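Local coordinates for protein geranylgeranyl pyrophosphate synthetase (Pyrococcus horikoshii, PDB 1WY0) that probably joins isopentenyl diphosphate to allylic diphosphates to build geranylgeranyl diphosphate, at residues R48-V53 with V73-I78. Numbering follows the deposited sequence.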
loop_
_atom_site.group_PDB
_atom_site.type_symbol
_atom_site.label_atom_id
_atom_site.label_comp_id
_atom_site.label_asym_id
_atom_site.label_seq_id
_atom_site.Cartn_x
_atom_site.Cartn_y
_atom_site.Cartn_z
ATOM N N ARG A 48 8.412 -9.985 16.798
ATOM C CA ARG A 48 7.374 -9.011 17.120
ATOM C C ARG A 48 7.831 -7.946 18.111
ATOM O O ARG A 48 7.084 -7.575 19.014
ATOM C CB ARG A 48 6.132 -9.710 17.694
ATOM C CG ARG A 48 5.735 -11.017 17.019
ATOM C CD ARG A 48 5.515 -10.874 15.515
ATOM N NE ARG A 48 4.966 -12.109 14.954
ATOM C CZ ARG A 48 5.077 -12.477 13.682
ATOM N NH1 ARG A 48 5.723 -11.705 12.817
ATOM N NH2 ARG A 48 4.550 -13.621 13.276
ATOM N N VAL A 49 9.048 -7.445 17.938
ATOM C CA VAL A 49 9.581 -6.418 18.822
ATOM C C VAL A 49 8.743 -5.143 18.807
ATOM O O VAL A 49 8.524 -4.529 19.851
ATOM C CB VAL A 49 11.029 -6.056 18.443
ATOM C CG1 VAL A 49 11.470 -4.811 19.189
ATOM C CG2 VAL A 49 11.953 -7.218 18.780
ATOM N N ARG A 50 8.287 -4.734 17.625
ATOM C CA ARG A 50 7.483 -3.525 17.516
ATOM C C ARG A 50 6.182 -3.657 18.293
ATOM O O ARG A 50 5.847 -2.788 19.089
ATOM C CB ARG A 50 7.222 -3.198 16.042
ATOM C CG ARG A 50 8.481 -2.690 15.367
ATOM C CD ARG A 50 8.353 -2.494 13.867
ATOM N NE ARG A 50 9.656 -2.146 13.310
ATOM C CZ ARG A 50 10.695 -2.974 13.260
ATOM N NH1 ARG A 50 10.590 -4.212 13.720
ATOM N NH2 ARG A 50 11.853 -2.552 12.777
ATOM N N PRO A 51 5.429 -4.744 18.073
ATOM C CA PRO A 51 4.174 -4.920 18.805
ATOM C C PRO A 51 4.458 -4.972 20.311
ATOM O O PRO A 51 3.695 -4.443 21.117
ATOM C CB PRO A 51 3.648 -6.251 18.275
ATOM C CG PRO A 51 4.206 -6.321 16.896
ATOM C CD PRO A 51 5.613 -5.820 17.083
ATOM N N PHE A 52 5.563 -5.612 20.680
ATOM C CA PHE A 52 5.953 -5.714 22.082
ATOM C C PHE A 52 6.110 -4.321 22.676
ATOM O O PHE A 52 5.726 -4.074 23.814
ATOM C CB PHE A 52 7.278 -6.474 22.230
ATOM C CG PHE A 52 7.702 -6.683 23.664
ATOM C CD1 PHE A 52 7.020 -7.574 24.484
ATOM C CD2 PHE A 52 8.775 -5.978 24.195
ATOM C CE1 PHE A 52 7.402 -7.760 25.810
ATOM C CE2 PHE A 52 9.167 -6.156 25.522
ATOM C CZ PHE A 52 8.477 -7.052 26.331
ATOM N N VAL A 53 6.677 -3.407 21.902
ATOM C CA VAL A 53 6.869 -2.052 22.380
ATOM C C VAL A 53 5.516 -1.395 22.584
ATOM O O VAL A 53 5.339 -0.582 23.493
ATOM C CB VAL A 53 7.718 -1.244 21.387
ATOM C CG1 VAL A 53 7.748 0.231 21.774
ATOM C CG2 VAL A 53 9.122 -1.809 21.372
ATOM N N VAL A 73 -0.971 -4.984 16.302
ATOM C CA VAL A 73 -1.003 -5.859 15.144
ATOM C C VAL A 73 -0.856 -5.021 13.877
ATOM O O VAL A 73 -0.151 -5.403 12.950
ATOM C CB VAL A 73 -2.322 -6.662 15.094
ATOM C CG1 VAL A 73 -2.479 -7.352 13.738
ATOM C CG2 VAL A 73 -2.327 -7.707 16.205
ATOM N N ALA A 74 -1.519 -3.870 13.859
ATOM C CA ALA A 74 -1.479 -2.958 12.724
ATOM C C ALA A 74 -0.032 -2.630 12.400
ATOM O O ALA A 74 0.422 -2.727 11.255
ATOM C CB ALA A 74 -2.240 -1.680 13.066
ATOM N N ILE A 75 0.694 -2.241 13.432
ATOM C CA ILE A 75 2.087 -1.893 13.276
ATOM C C ILE A 75 2.944 -3.053 12.769
ATOM O O ILE A 75 3.840 -2.842 11.952
ATOM C CB ILE A 75 2.644 -1.333 14.599
ATOM C CG1 ILE A 75 2.014 0.043 14.850
ATOM C CG2 ILE A 75 4.173 -1.245 14.546
ATOM C CD1 ILE A 75 2.702 0.871 15.931
ATOM N N GLU A 76 2.677 -4.274 13.224
ATOM C CA GLU A 76 3.477 -5.406 12.750
ATOM C C GLU A 76 3.126 -5.716 11.304
ATOM O O GLU A 76 3.965 -6.189 10.546
ATOM C CB GLU A 76 3.259 -6.653 13.609
ATOM C CG GLU A 76 4.118 -7.865 13.204
ATOM C CD GLU A 76 5.627 -7.635 13.328
ATOM O OE1 GLU A 76 6.053 -6.533 13.719
ATOM O OE2 GLU A 76 6.406 -8.572 13.024
ATOM N N LEU A 77 1.881 -5.469 10.927
ATOM C CA LEU A 77 1.449 -5.705 9.555
ATOM C C LEU A 77 2.117 -4.664 8.653
ATOM O O LEU A 77 2.560 -4.970 7.550
ATOM C CB LEU A 77 -0.079 -5.607 9.448
ATOM C CG LEU A 77 -0.794 -6.802 10.083
ATOM C CD1 LEU A 77 -2.317 -6.649 9.980
ATOM C CD2 LEU A 77 -0.325 -8.079 9.381
ATOM N N ILE A 78 2.205 -3.435 9.139
ATOM C CA ILE A 78 2.834 -2.375 8.368
ATOM C C ILE A 78 4.305 -2.694 8.188
ATOM O O ILE A 78 4.840 -2.558 7.094
ATOM C CB ILE A 78 2.676 -1.004 9.054
ATOM C CG1 ILE A 78 1.271 -0.464 8.786
ATOM C CG2 ILE A 78 3.737 -0.024 8.518
ATOM C CD1 ILE A 78 1.009 0.925 9.317
HETATM O O HOH W 1 8.905 -9.376 13.905
HETATM O O HOH W 2 8.701 -6.075 14.911
#
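Ile-75 opens the contact with its gamma branch: CG2 rests 3.9 Å from CB of Arg-50. A beta-branched side chain suits this place because its apolar CG2 lies against the aliphatic root of the arginine, while the extended chain carries the guanidinium onward. Both residues also touch Ser-185 on helix 167-193, which covers this flank. One position on, Glu-76 buries more surface here than any other residue, beside the first turn of helix 49-57. Its CB packs against the pyrrolidine ring of Pro-51, 3.4 Å from CG; proline fits the first turn, where no helical carbonyl needs its missing N-H. The glutamate leaves its helix with CG anti to the backbone N (chi1 -177°), then bends at chi2, which brings OE1 beside the proline CD and sets OE2 against the guanidinium of Arg-48. NH1 of Arg-48 donates to OE2 on its anti side at 3.2 Å. The salt bridge rests on one hydrogen bond: the guanidinium and carboxylate planes stand 71° apart, and NH2 of the same arginine is held by Asp-19 and the carbonyl of Pro-42. Two waters also bind the buried carboxylate. One links OE2 to the backbone N of Arg-48, the N-cap residue; the other gives a hydrogen bond to OE1 (2.9 Å) and accepts from both N and NH1 of Arg-50. Positive side chains and the helix N-terminus would probably keep Glu-76 ionised. A glutamine here would probably leave Arg-48 without its charged mate on this side and disturb the water links to the helix start. Segments 49-53 and 73-78 run nearly antiparallel, their axes at 155°, within the all-helical prenyltransferase fold, tying the Gly-Lys-Arg-x-Arg-Pro segment, which in relatives contributes to the isopentenyl diphosphate site and probably does so here, to the helix bearing the first aspartate-rich DDxxD motif.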